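Local coordinates for autophagy protein 5 (Saccharomyces cerevisiae, PDB 2DYO) that takes part in autophagic vesicle formation and cytoplasm-to-vacuole transport, and is required for the selective removal of mitochondria and nuclear material, at residues 145-150 with 174-179; 41-46 with 181-186; 153-158 with 163-168; 86-91 with 279-284. All blocks are in the same frame, centred on the assembly; numbering follows the deposited sequence.

Contact 1 of 4, residues 145-150 with 174-179; sequences KFWFHQ and RKFWGS
Trp147 pushes its indole between Phe176 and Trp177, consecutive residues of the facing helix, and touches each with a different part of the ring. Over one indole face lies Trp177, whose CE3 is 3.3 Å from Trp147 CE3; the neighbouring Trp177 CZ3 approaches Trp147 CG at 3.6 Å. The planes are inclined at 54°, so the pair is oblique. The outer carbon CH2 of Trp147 instead lies above one face of the Phe176 ring, displaced toward the rim. Here the six-membered ring of Trp147 and the Phe176 ring have centroids 4.6 Å apart, again with obliquely set planes, and the two side chains cross at about a right angle. Beyond the rings, Trp147 CZ3 reaches the main chain of the other helix, 3.5 Å from Trp177 N, so the indole bridges the full gap between the backbones. This aromatic cluster joins helices 142-159 and 170-182 within the alpha-helical bundle region of the ATG5 family. All three aromatic side chains leave their helices with CG anti to the backbone N (chi1 177° in Trp147), which in Trp147 carries the indole out across the interface. In the next shell the indole nitrogen NE1 gives a hydrogen bond to Phe276 O, helping to fix the rotation of the ring and satisfying the one polar atom of this buried side chain. Trp151 sets edge-to-face against both Trp147 and Phe176, while Ile191 and Ile195 of helix 185-195 also pack against Phe176.

Contact 2 of 4, residues 41-46 with 181-186; sequences RVPRET and ITRNFQ
Arg183 reaches Pro43 and Glu45 by folding its side chain at two successive bonds, chi2 -47° and chi3 -64°, which bring the guanidinium round to the end of strand 37-43 and the loop after it. There NH1 donates a hydrogen bond to the backbone oxygen of Glu45, 3.0 Å from NH1 to O with an N-H...O angle of 154°. The oxygen lies at the rim of the guanidinium, a little tilted from its plane, and the donor in turn comes in at a slant to the carbonyl plane. Pro43 covers one face of the same group: its CB is 3.5 Å from Arg183 NH2, and its CG is 3.7 Å from Arg183 NE. The flat charged group is thus held by a polar contact at its rim and an apolar one over its face. Glu45 turns its carboxylate elsewhere, to Phe276 N and the side-chain amide of Gln256, while Arg183 NH1 has a second acceptor in Val180 O and Trp12 adds a cation-pi contact to the guanidinium. A second protein chain of the assembly, probably Atg16, packs on Pro43 and brings an acidic side chain of its own to Arg44. Arg183 itself stands at the break after helix 170-182, with positive phi, and Asn184 next to it is the N-cap of helix 185-195. The contact therefore joins the end of an edge strand of the UblA domain, which has the strand order of the ubiquitin fold, and the loop that follows it, to a helix-to-helix corner of the alpha-helical bundle.

Contact 3 of 4, residues 153-158 with 163-168; sequences QVCFIL and KAIMSL
Cys155 meets the start of helix 163-166 with its sulfur, and the close packing lies around that one side chain. SG stands anti to the backbone N (chi1 -178°), extending from helix 142-159 toward Ala164 and Ile165. Ala164 CB touches Cys155 SG at 3.8 Å, and Ile165 CG2 lies 4.0 Å from Cys155 CB, so the methyl groups meet the thiol and its methylene. The amide Ile165 N also points at Cys155 SG, 3.7 Å away, in a weak hydrogen bond with an N-H...S angle of 144°. Ile165 and Cys155 are buried, and Ile195 of helix 185-195 packs on the cysteine as well. Toward solvent the contact thins out: Ala164 is only partly covered, and Lys163 approaches through its backbone while its long side chain leads away from helix 142-159. Ser167 OG turns back to Lys163 O, one turn earlier in the chain, donating from above the carbonyl plane. The arrangement is one of two successive helices joined by the short link 160-162, the brief helix 163-166 folding back against the C-terminal part of 142-159 in the alpha-helical bundle region.

Contact 4 of 4, residues 86-91 with 279-284; sequences WNYPVG and FLYITL
The main chains of Pro89 and Tyr281 stay well apart, 9.5 Å between their CA atoms, and the loop leading into helix 90-98 meets strand 280-286 through side chains alone. The strand is the middle one of five in the UblB sheet, whose 2-1-5-3-4 order is that of the ubiquitin (beta-grasp) fold; the loop belongs to UblA, which repeats the same order, so the contact joins two ubiquitin-like domains. Tyr281 spans the gap. With CG beside its backbone N and anti to the carbonyl carbon (chi1 -68°), its ring projects from the strand at Tyr88 and Pro89. Tyr88 offers an edge: its CD2 lies 3.7 Å from Tyr281 CE2, which sits close to the plane of the Tyr88 ring, and the two side chains cross at about a right angle. On the other ortho carbon beside the hydroxyl, Tyr281 CE1 is 3.9 Å from Pro89 CD, the proline coming from the opposite direction and meeting the ring obliquely. Pro89 occupies the N-cap position of helix 90-98 and is also packed by Phe276, while Arg211 makes a cation-pi contact with Tyr88. The buried phenol finds its polar partner in Asp277, through a hydrogen bond between OH and OD1. Next to that bond the same Tyr281 OH rests 3.8 Å from Pro89 CD.

Helix 142-159 carries contacts 1 and 3, whose centres are 13 Å apart and which meet where Phe148 CZ packs 3.5 Å from Ile165 CD1. Contact 1 runs on into contact 2 along helix 170-182, with Ser179 O 3.0 Å from Asn184 N, a probable hydrogen bond. Contacts 2 and 4 share the UblA domain: Arg44 O lies 2.9 Å from Gly91 N, again probably hydrogen-bonded. Contact 3 reaches contact 4 through Val154 CG2, 3.5 Å from Phe279 CE1, but stays about 12 Å from contact 2 at the nearest atoms. Lys152, which accepts ATG12 in the cell but is unconjugated here, falls between segments 145-150 and 153-158.

Contact 1 of 4, residues 145-150 with 174-179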
# COMPACT_ATOMS: atom_id res chain seq x y z
N LYS A 145 -3.94 -14.00 4.74
CA LYS A 145 -5.03 -14.03 5.72
C LYS A 145 -5.52 -12.62 6.04
O LYS A 145 -6.73 -12.37 6.05
CB LYS A 145 -4.59 -14.72 7.01
CG LYS A 145 -4.49 -16.24 6.92
CD LYS A 145 -5.86 -16.87 6.70
CE LYS A 145 -5.78 -18.39 6.66
NZ LYS A 145 -7.11 -19.00 6.40
N PHE A 146 -4.59 -11.72 6.30
CA PHE A 146 -4.94 -10.34 6.62
C PHE A 146 -5.61 -9.65 5.43
O PHE A 146 -6.62 -8.97 5.58
CB PHE A 146 -3.69 -9.54 6.99
CG PHE A 146 -3.98 -8.11 7.37
CD1 PHE A 146 -4.34 -7.78 8.67
CD2 PHE A 146 -3.95 -7.11 6.41
CE1 PHE A 146 -4.67 -6.48 9.01
CE2 PHE A 146 -4.28 -5.80 6.74
CZ PHE A 146 -4.64 -5.48 8.04
N TRP A 147 -5.02 -9.83 4.26
CA TRP A 147 -5.52 -9.23 3.03
C TRP A 147 -6.93 -9.71 2.67
O TRP A 147 -7.79 -8.92 2.29
CB TRP A 147 -4.56 -9.54 1.89
CG TRP A 147 -5.00 -9.04 0.56
CD1 TRP A 147 -4.91 -7.75 0.09
CD2 TRP A 147 -5.56 -9.82 -0.50
NE1 TRP A 147 -5.37 -7.69 -1.20
CE2 TRP A 147 -5.78 -8.94 -1.59
CE3 TRP A 147 -5.90 -11.17 -0.64
CZ2 TRP A 147 -6.31 -9.38 -2.80
CZ3 TRP A 147 -6.43 -11.61 -1.84
CH2 TRP A 147 -6.63 -10.72 -2.91
N PHE A 148 -7.16 -11.02 2.78
CA PHE A 148 -8.48 -11.54 2.45
C PHE A 148 -9.51 -11.02 3.45
O PHE A 148 -10.67 -10.77 3.09
CB PHE A 148 -8.47 -13.07 2.43
CG PHE A 148 -9.76 -13.68 1.97
CD1 PHE A 148 -10.78 -13.96 2.87
CD2 PHE A 148 -9.99 -13.90 0.62
CE1 PHE A 148 -12.00 -14.46 2.44
CE2 PHE A 148 -11.21 -14.41 0.17
CZ PHE A 148 -12.21 -14.68 1.08
N HIS A 149 -9.09 -10.82 4.69
CA HIS A 149 -9.98 -10.29 5.72
C HIS A 149 -10.31 -8.83 5.40
O HIS A 149 -11.38 -8.33 5.77
CB HIS A 149 -9.32 -10.40 7.11
CG HIS A 149 -10.25 -10.08 8.24
ND1 HIS A 149 -11.31 -10.89 8.57
CD2 HIS A 149 -10.30 -9.02 9.08
CE1 HIS A 149 -11.98 -10.35 9.57
NE2 HIS A 149 -11.39 -9.21 9.90
N GLN A 150 -9.39 -8.15 4.73
CA GLN A 150 -9.61 -6.77 4.32
C GLN A 150 -10.74 -6.77 3.28
O GLN A 150 -11.67 -5.98 3.36
CB GLN A 150 -8.35 -6.18 3.66
CG GLN A 150 -7.23 -5.75 4.61
CD GLN A 150 -7.65 -4.63 5.55
OE1 GLN A 150 -8.31 -4.87 6.56
NE2 GLN A 150 -7.27 -3.40 5.21
N ARG A 174 -7.72 -18.12 -3.62
CA ARG A 174 -6.27 -18.30 -3.62
C ARG A 174 -5.70 -17.64 -4.86
O ARG A 174 -4.63 -17.03 -4.81
CB ARG A 174 -5.93 -19.79 -3.64
CG ARG A 174 -6.80 -20.58 -2.71
CD ARG A 174 -6.06 -21.08 -1.51
NE ARG A 174 -5.42 -22.36 -1.77
CZ ARG A 174 -5.25 -23.30 -0.85
NH1 ARG A 174 -5.68 -23.09 0.38
NH2 ARG A 174 -4.67 -24.45 -1.17
N LYS A 175 -6.42 -17.76 -5.96
CA LYS A 175 -6.02 -17.19 -7.24
C LYS A 175 -6.02 -15.66 -7.14
O LYS A 175 -5.20 -14.98 -7.75
CB LYS A 175 -7.00 -17.64 -8.33
CG LYS A 175 -6.67 -17.21 -9.75
CD LYS A 175 -7.81 -17.63 -10.68
CE LYS A 175 -7.52 -17.31 -12.13
NZ LYS A 175 -8.66 -17.69 -13.02
N PHE A 176 -6.95 -15.14 -6.35
CA PHE A 176 -7.07 -13.70 -6.15
C PHE A 176 -5.78 -13.20 -5.49
O PHE A 176 -5.10 -12.32 -6.01
CB PHE A 176 -8.30 -13.41 -5.27
CG PHE A 176 -8.70 -11.95 -5.21
CD1 PHE A 176 -8.34 -11.07 -6.23
CD2 PHE A 176 -9.44 -11.47 -4.14
CE1 PHE A 176 -8.72 -9.72 -6.17
CE2 PHE A 176 -9.82 -10.13 -4.07
CZ PHE A 176 -9.46 -9.25 -5.09
N TRP A 177 -5.42 -13.80 -4.35
CA TRP A 177 -4.19 -13.42 -3.65
C TRP A 177 -2.98 -13.67 -4.54
O TRP A 177 -2.05 -12.88 -4.59
CB TRP A 177 -4.02 -14.22 -2.36
CG TRP A 177 -2.66 -14.03 -1.73
CD1 TRP A 177 -1.67 -14.96 -1.60
CD2 TRP A 177 -2.15 -12.81 -1.17
NE1 TRP A 177 -0.57 -14.40 -0.99
CE2 TRP A 177 -0.83 -13.08 -0.72
CE3 TRP A 177 -2.67 -11.52 -1.01
CZ2 TRP A 177 -0.04 -12.10 -0.12
CZ3 TRP A 177 -1.87 -10.55 -0.41
CH2 TRP A 177 -0.57 -10.85 0.03
N GLY A 178 -3.02 -14.79 -5.25
CA GLY A 178 -1.92 -15.16 -6.12
C GLY A 178 -1.56 -14.10 -7.14
O GLY A 178 -0.38 -13.88 -7.43
N SER A 179 -2.57 -13.43 -7.69
CA SER A 179 -2.35 -12.39 -8.69
C SER A 179 -1.52 -11.25 -8.13
O SER A 179 -0.83 -10.56 -8.87
CB SER A 179 -3.69 -11.84 -9.19
OG SER A 179 -4.36 -11.15 -8.15

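Contact 2 of 4, residues 41-46 with 181-186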
# COMPACT_ATOMS: atom_id res chain seq x y z
N ARG A 41 12.70 -3.31 -6.67
CA ARG A 41 11.57 -2.58 -7.21
C ARG A 41 10.36 -3.25 -6.57
O ARG A 41 10.22 -4.48 -6.63
CB ARG A 41 11.52 -2.71 -8.73
CG ARG A 41 12.57 -1.85 -9.43
CD ARG A 41 12.22 -0.37 -9.30
NE ARG A 41 11.15 0.03 -10.22
CZ ARG A 41 10.61 1.24 -10.26
NH1 ARG A 41 11.04 2.18 -9.43
NH2 ARG A 41 9.65 1.52 -11.13
N VAL A 42 9.51 -2.45 -5.95
CA VAL A 42 8.33 -2.95 -5.26
C VAL A 42 7.07 -2.25 -5.74
O VAL A 42 7.03 -1.02 -5.80
CB VAL A 42 8.47 -2.73 -3.74
CG1 VAL A 42 7.20 -3.16 -3.02
CG2 VAL A 42 9.68 -3.48 -3.21
N PRO A 43 6.03 -3.02 -6.09
CA PRO A 43 4.78 -2.41 -6.55
C PRO A 43 4.17 -1.55 -5.44
O PRO A 43 4.40 -1.80 -4.26
CB PRO A 43 3.90 -3.61 -6.87
CG PRO A 43 4.89 -4.69 -7.24
CD PRO A 43 5.97 -4.49 -6.21
N ARG A 44 3.41 -0.53 -5.83
CA ARG A 44 2.74 0.29 -4.84
C ARG A 44 1.63 -0.59 -4.27
O ARG A 44 1.30 -0.52 -3.09
CB ARG A 44 2.12 1.53 -5.50
CG ARG A 44 3.01 2.78 -5.45
CD ARG A 44 2.37 3.91 -6.24
NE ARG A 44 2.97 5.21 -5.96
CZ ARG A 44 2.57 6.03 -4.99
NH1 ARG A 44 3.18 7.19 -4.81
NH2 ARG A 44 1.56 5.68 -4.19
N GLU A 45 1.07 -1.45 -5.12
CA GLU A 45 -0.02 -2.33 -4.70
C GLU A 45 0.43 -3.70 -4.22
O GLU A 45 0.20 -4.72 -4.89
CB GLU A 45 -1.02 -2.50 -5.85
CG GLU A 45 -1.61 -1.21 -6.39
CD GLU A 45 -2.65 -0.57 -5.48
OE1 GLU A 45 -3.38 0.31 -5.97
OE2 GLU A 45 -2.74 -0.94 -4.28
N THR A 46 1.07 -3.73 -3.05
CA THR A 46 1.51 -4.99 -2.46
C THR A 46 1.91 -4.69 -1.02
O THR A 46 1.73 -3.57 -0.55
CB THR A 46 2.70 -5.62 -3.23
OG1 THR A 46 2.91 -6.96 -2.77
CG2 THR A 46 3.99 -4.81 -3.00
N ILE A 181 1.02 -11.54 -6.08
CA ILE A 181 2.42 -11.96 -6.10
C ILE A 181 2.95 -12.03 -7.53
O ILE A 181 4.04 -11.54 -7.82
CB ILE A 181 2.60 -13.35 -5.45
CG1 ILE A 181 1.99 -13.37 -4.04
CG2 ILE A 181 4.09 -13.69 -5.38
CD1 ILE A 181 2.65 -12.43 -3.06
N THR A 182 2.17 -12.66 -8.41
CA THR A 182 2.57 -12.80 -9.81
C THR A 182 2.35 -11.54 -10.64
O THR A 182 2.92 -11.40 -11.72
CB THR A 182 1.79 -13.95 -10.49
OG1 THR A 182 0.39 -13.70 -10.38
CG2 THR A 182 2.12 -15.28 -9.85
N ARG A 183 1.53 -10.62 -10.13
CA ARG A 183 1.22 -9.38 -10.84
C ARG A 183 0.34 -9.68 -12.05
O ARG A 183 0.49 -9.06 -13.11
CB ARG A 183 2.50 -8.66 -11.29
CG ARG A 183 3.51 -8.41 -10.18
CD ARG A 183 2.84 -7.85 -8.93
NE ARG A 183 2.25 -6.53 -9.15
CZ ARG A 183 1.47 -5.92 -8.27
NH1 ARG A 183 1.17 -6.51 -7.12
NH2 ARG A 183 0.99 -4.70 -8.53
N ASN A 184 -0.57 -10.63 -11.90
CA ASN A 184 -1.48 -10.99 -12.98
C ASN A 184 -2.67 -10.04 -12.91
O ASN A 184 -3.64 -10.29 -12.20
CB ASN A 184 -1.98 -12.43 -12.82
CG ASN A 184 -2.76 -12.91 -14.03
OD1 ASN A 184 -3.62 -12.19 -14.55
ND2 ASN A 184 -2.48 -14.13 -14.48
N PHE A 185 -2.58 -8.95 -13.66
CA PHE A 185 -3.62 -7.93 -13.70
C PHE A 185 -4.99 -8.50 -14.05
O PHE A 185 -5.99 -8.20 -13.38
CB PHE A 185 -3.24 -6.85 -14.72
CG PHE A 185 -4.22 -5.72 -14.80
CD1 PHE A 185 -4.39 -4.85 -13.72
CD2 PHE A 185 -4.96 -5.50 -15.95
CE1 PHE A 185 -5.28 -3.78 -13.80
CE2 PHE A 185 -5.86 -4.44 -16.04
CZ PHE A 185 -6.01 -3.57 -14.96
N GLN A 186 -5.04 -9.34 -15.08
CA GLN A 186 -6.30 -9.93 -15.52
C GLN A 186 -7.01 -10.70 -14.41
O GLN A 186 -8.21 -10.54 -14.21
CB GLN A 186 -6.07 -10.86 -16.72
CG GLN A 186 -5.59 -10.16 -17.98
CD GLN A 186 -4.25 -9.47 -17.81
OE1 GLN A 186 -3.29 -10.05 -17.28
NE2 GLN A 186 -4.16 -8.22 -18.26

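Contact 3 of 4, residues 153-158 with 163-168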
# COMPACT_ATOMS: atom_id res chain seq x y z
N GLN A 153 -14.29 -7.37 4.67
CA GLN A 153 -14.89 -6.17 5.24
C GLN A 153 -15.38 -5.27 4.10
O GLN A 153 -16.48 -4.72 4.15
CB GLN A 153 -13.87 -5.38 6.06
CG GLN A 153 -13.31 -6.09 7.27
CD GLN A 153 -12.15 -5.33 7.90
OE1 GLN A 153 -12.32 -4.21 8.41
NE2 GLN A 153 -10.96 -5.92 7.86
N VAL A 154 -14.55 -5.13 3.07
CA VAL A 154 -14.89 -4.31 1.92
C VAL A 154 -16.18 -4.80 1.26
O VAL A 154 -17.07 -4.00 0.98
CB VAL A 154 -13.74 -4.31 0.88
CG1 VAL A 154 -14.20 -3.69 -0.43
CG2 VAL A 154 -12.55 -3.54 1.43
N CYS A 155 -16.29 -6.10 1.04
CA CYS A 155 -17.49 -6.67 0.43
C CYS A 155 -18.72 -6.25 1.23
O CYS A 155 -19.72 -5.80 0.67
CB CYS A 155 -17.39 -8.19 0.36
SG CYS A 155 -18.79 -9.04 -0.42
N PHE A 156 -18.63 -6.40 2.55
CA PHE A 156 -19.71 -6.05 3.45
C PHE A 156 -20.04 -4.56 3.38
O PHE A 156 -21.21 -4.17 3.38
CB PHE A 156 -19.35 -6.41 4.89
CG PHE A 156 -20.42 -6.08 5.87
CD1 PHE A 156 -21.63 -6.79 5.87
CD2 PHE A 156 -20.26 -5.04 6.78
CE1 PHE A 156 -22.65 -6.46 6.76
CE2 PHE A 156 -21.28 -4.71 7.68
CZ PHE A 156 -22.47 -5.42 7.67
N ILE A 157 -19.01 -3.72 3.34
CA ILE A 157 -19.20 -2.27 3.28
C ILE A 157 -19.86 -1.87 1.96
O ILE A 157 -20.80 -1.07 1.94
CB ILE A 157 -17.84 -1.54 3.44
CG1 ILE A 157 -17.29 -1.80 4.85
CG2 ILE A 157 -18.01 -0.04 3.20
CD1 ILE A 157 -15.84 -1.37 5.05
N LEU A 158 -19.37 -2.43 0.86
CA LEU A 158 -19.89 -2.13 -0.47
C LEU A 158 -21.26 -2.72 -0.77
O LEU A 158 -22.12 -2.04 -1.33
CB LEU A 158 -18.92 -2.61 -1.55
CG LEU A 158 -17.59 -1.87 -1.71
CD1 LEU A 158 -16.70 -2.64 -2.68
CD2 LEU A 158 -17.85 -0.45 -2.23
N LYS A 163 -21.73 -11.85 1.25
CA LYS A 163 -22.11 -12.99 0.43
C LYS A 163 -21.29 -13.20 -0.84
O LYS A 163 -20.88 -14.32 -1.15
CB LYS A 163 -23.60 -12.91 0.08
CG LYS A 163 -24.10 -14.12 -0.70
CD LYS A 163 -25.61 -14.22 -0.67
CE LYS A 163 -26.08 -15.52 -1.30
NZ LYS A 163 -27.55 -15.69 -1.21
N ALA A 164 -21.05 -12.12 -1.58
CA ALA A 164 -20.30 -12.20 -2.82
C ALA A 164 -18.91 -12.83 -2.67
O ALA A 164 -18.51 -13.66 -3.49
CB ALA A 164 -20.16 -10.82 -3.45
N ILE A 165 -18.18 -12.44 -1.63
CA ILE A 165 -16.84 -12.98 -1.44
C ILE A 165 -16.84 -14.39 -0.84
O ILE A 165 -15.96 -15.19 -1.14
CB ILE A 165 -15.97 -12.03 -0.55
CG1 ILE A 165 -14.51 -12.48 -0.59
CG2 ILE A 165 -16.49 -12.01 0.88
CD1 ILE A 165 -13.58 -11.60 0.24
N MET A 166 -17.83 -14.69 -0.02
CA MET A 166 -17.92 -16.01 0.60
C MET A 166 -18.34 -17.07 -0.42
O MET A 166 -18.15 -18.27 -0.19
CB MET A 166 -18.93 -15.98 1.75
CG MET A 166 -18.53 -15.06 2.89
SD MET A 166 -17.04 -15.58 3.75
CE MET A 166 -15.77 -14.66 2.91
N SER A 167 -18.88 -16.62 -1.54
CA SER A 167 -19.33 -17.53 -2.59
C SER A 167 -18.24 -17.92 -3.58
O SER A 167 -18.46 -18.77 -4.44
CB SER A 167 -20.51 -16.91 -3.35
OG SER A 167 -21.61 -16.74 -2.48
N LEU A 168 -17.07 -17.30 -3.47
CA LEU A 168 -15.97 -17.64 -4.36
C LEU A 168 -15.51 -19.04 -3.98
O LEU A 168 -15.64 -19.44 -2.83
CB LEU A 168 -14.81 -16.66 -4.17
CG LEU A 168 -15.01 -15.18 -4.50
CD1 LEU A 168 -13.72 -14.42 -4.17
CD2 LEU A 168 -15.36 -15.02 -5.96

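Contact 4 of 4, residues 86-91 with 279-284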
# COMPACT_ATOMS: atom_id res chain seq x y z
N TRP A 86 3.53 -3.07 8.24
CA TRP A 86 3.58 -3.78 6.97
C TRP A 86 2.19 -4.00 6.38
O TRP A 86 2.05 -4.22 5.18
CB TRP A 86 4.29 -5.14 7.10
CG TRP A 86 3.55 -6.15 7.93
CD1 TRP A 86 3.80 -6.49 9.23
CD2 TRP A 86 2.40 -6.92 7.53
NE1 TRP A 86 2.87 -7.40 9.67
CE2 TRP A 86 2.01 -7.69 8.65
CE3 TRP A 86 1.67 -7.03 6.34
CZ2 TRP A 86 0.91 -8.55 8.62
CZ3 TRP A 86 0.57 -7.89 6.31
CH2 TRP A 86 0.20 -8.64 7.44
N ASN A 87 1.16 -3.92 7.22
CA ASN A 87 -0.21 -4.18 6.77
C ASN A 87 -0.96 -3.08 6.02
O ASN A 87 -2.18 -3.01 6.06
CB ASN A 87 -1.07 -4.70 7.94
CG ASN A 87 -1.06 -3.78 9.14
OD1 ASN A 87 -2.09 -3.22 9.52
ND2 ASN A 87 0.10 -3.62 9.75
N TYR A 88 -0.22 -2.21 5.35
CA TYR A 88 -0.82 -1.16 4.53
C TYR A 88 -0.13 -1.27 3.19
O TYR A 88 1.04 -1.64 3.14
CB TYR A 88 -0.56 0.24 5.10
CG TYR A 88 -1.36 0.53 6.34
CD1 TYR A 88 -0.88 0.17 7.60
CD2 TYR A 88 -2.62 1.12 6.26
CE1 TYR A 88 -1.64 0.39 8.75
CE2 TYR A 88 -3.39 1.34 7.40
CZ TYR A 88 -2.89 0.97 8.64
OH TYR A 88 -3.65 1.18 9.76
N PRO A 89 -0.83 -0.98 2.09
CA PRO A 89 -0.15 -1.09 0.79
C PRO A 89 1.11 -0.22 0.82
O PRO A 89 1.13 0.84 1.43
CB PRO A 89 -1.18 -0.55 -0.20
CG PRO A 89 -2.49 -0.91 0.45
CD PRO A 89 -2.24 -0.57 1.91
N VAL A 90 2.15 -0.68 0.13
CA VAL A 90 3.41 0.06 0.06
C VAL A 90 3.20 1.49 -0.43
O VAL A 90 3.83 2.42 0.09
CB VAL A 90 4.40 -0.68 -0.90
CG1 VAL A 90 5.67 0.16 -1.11
CG2 VAL A 90 4.76 -2.03 -0.30
N GLY A 91 2.33 1.67 -1.41
CA GLY A 91 2.08 3.01 -1.94
C GLY A 91 1.45 3.93 -0.91
O GLY A 91 1.71 5.14 -0.90
N PHE A 279 -9.69 -1.08 -0.08
CA PHE A 279 -9.95 0.20 0.57
C PHE A 279 -9.37 1.38 -0.20
O PHE A 279 -8.31 1.27 -0.82
CB PHE A 279 -9.35 0.23 1.99
CG PHE A 279 -10.22 -0.40 3.04
CD1 PHE A 279 -10.10 -1.75 3.34
CD2 PHE A 279 -11.15 0.36 3.74
CE1 PHE A 279 -10.91 -2.34 4.32
CE2 PHE A 279 -11.96 -0.21 4.72
CZ PHE A 279 -11.84 -1.56 5.01
N LEU A 280 -10.10 2.49 -0.18
CA LEU A 280 -9.62 3.72 -0.80
C LEU A 280 -8.90 4.44 0.32
O LEU A 280 -9.45 4.62 1.40
CB LEU A 280 -10.78 4.60 -1.28
CG LEU A 280 -10.35 6.02 -1.67
CD1 LEU A 280 -9.45 5.97 -2.91
CD2 LEU A 280 -11.58 6.87 -1.94
N TYR A 281 -7.65 4.84 0.08
CA TYR A 281 -6.89 5.55 1.10
C TYR A 281 -6.59 6.98 0.68
O TYR A 281 -6.15 7.22 -0.45
CB TYR A 281 -5.54 4.87 1.37
CG TYR A 281 -5.59 3.52 2.03
CD1 TYR A 281 -5.79 2.37 1.29
CD2 TYR A 281 -5.38 3.39 3.40
CE1 TYR A 281 -5.79 1.11 1.89
CE2 TYR A 281 -5.38 2.15 4.02
CZ TYR A 281 -5.58 1.01 3.26
OH TYR A 281 -5.53 -0.22 3.85
N ILE A 282 -6.84 7.93 1.56
CA ILE A 282 -6.47 9.29 1.23
C ILE A 282 -5.52 9.76 2.31
O ILE A 282 -5.64 9.38 3.49
CB ILE A 282 -7.68 10.26 1.10
CG1 ILE A 282 -8.50 10.30 2.38
CG2 ILE A 282 -8.55 9.83 -0.09
CD1 ILE A 282 -9.75 11.15 2.23
N THR A 283 -4.53 10.54 1.90
CA THR A 283 -3.53 11.06 2.82
C THR A 283 -3.66 12.58 2.84
O THR A 283 -3.61 13.23 1.79
CB THR A 283 -2.12 10.66 2.36
OG1 THR A 283 -2.03 9.23 2.35
CG2 THR A 283 -1.06 11.23 3.29
N LEU A 284 -3.86 13.14 4.02
CA LEU A 284 -4.01 14.58 4.17
C LEU A 284 -2.66 15.21 4.46
O LEU A 284 -1.98 14.82 5.40
CB LEU A 284 -4.98 14.89 5.30
CG LEU A 284 -6.34 14.20 5.20
CD1 LEU A 284 -7.18 14.57 6.42
CD2 LEU A 284 -7.04 14.60 3.91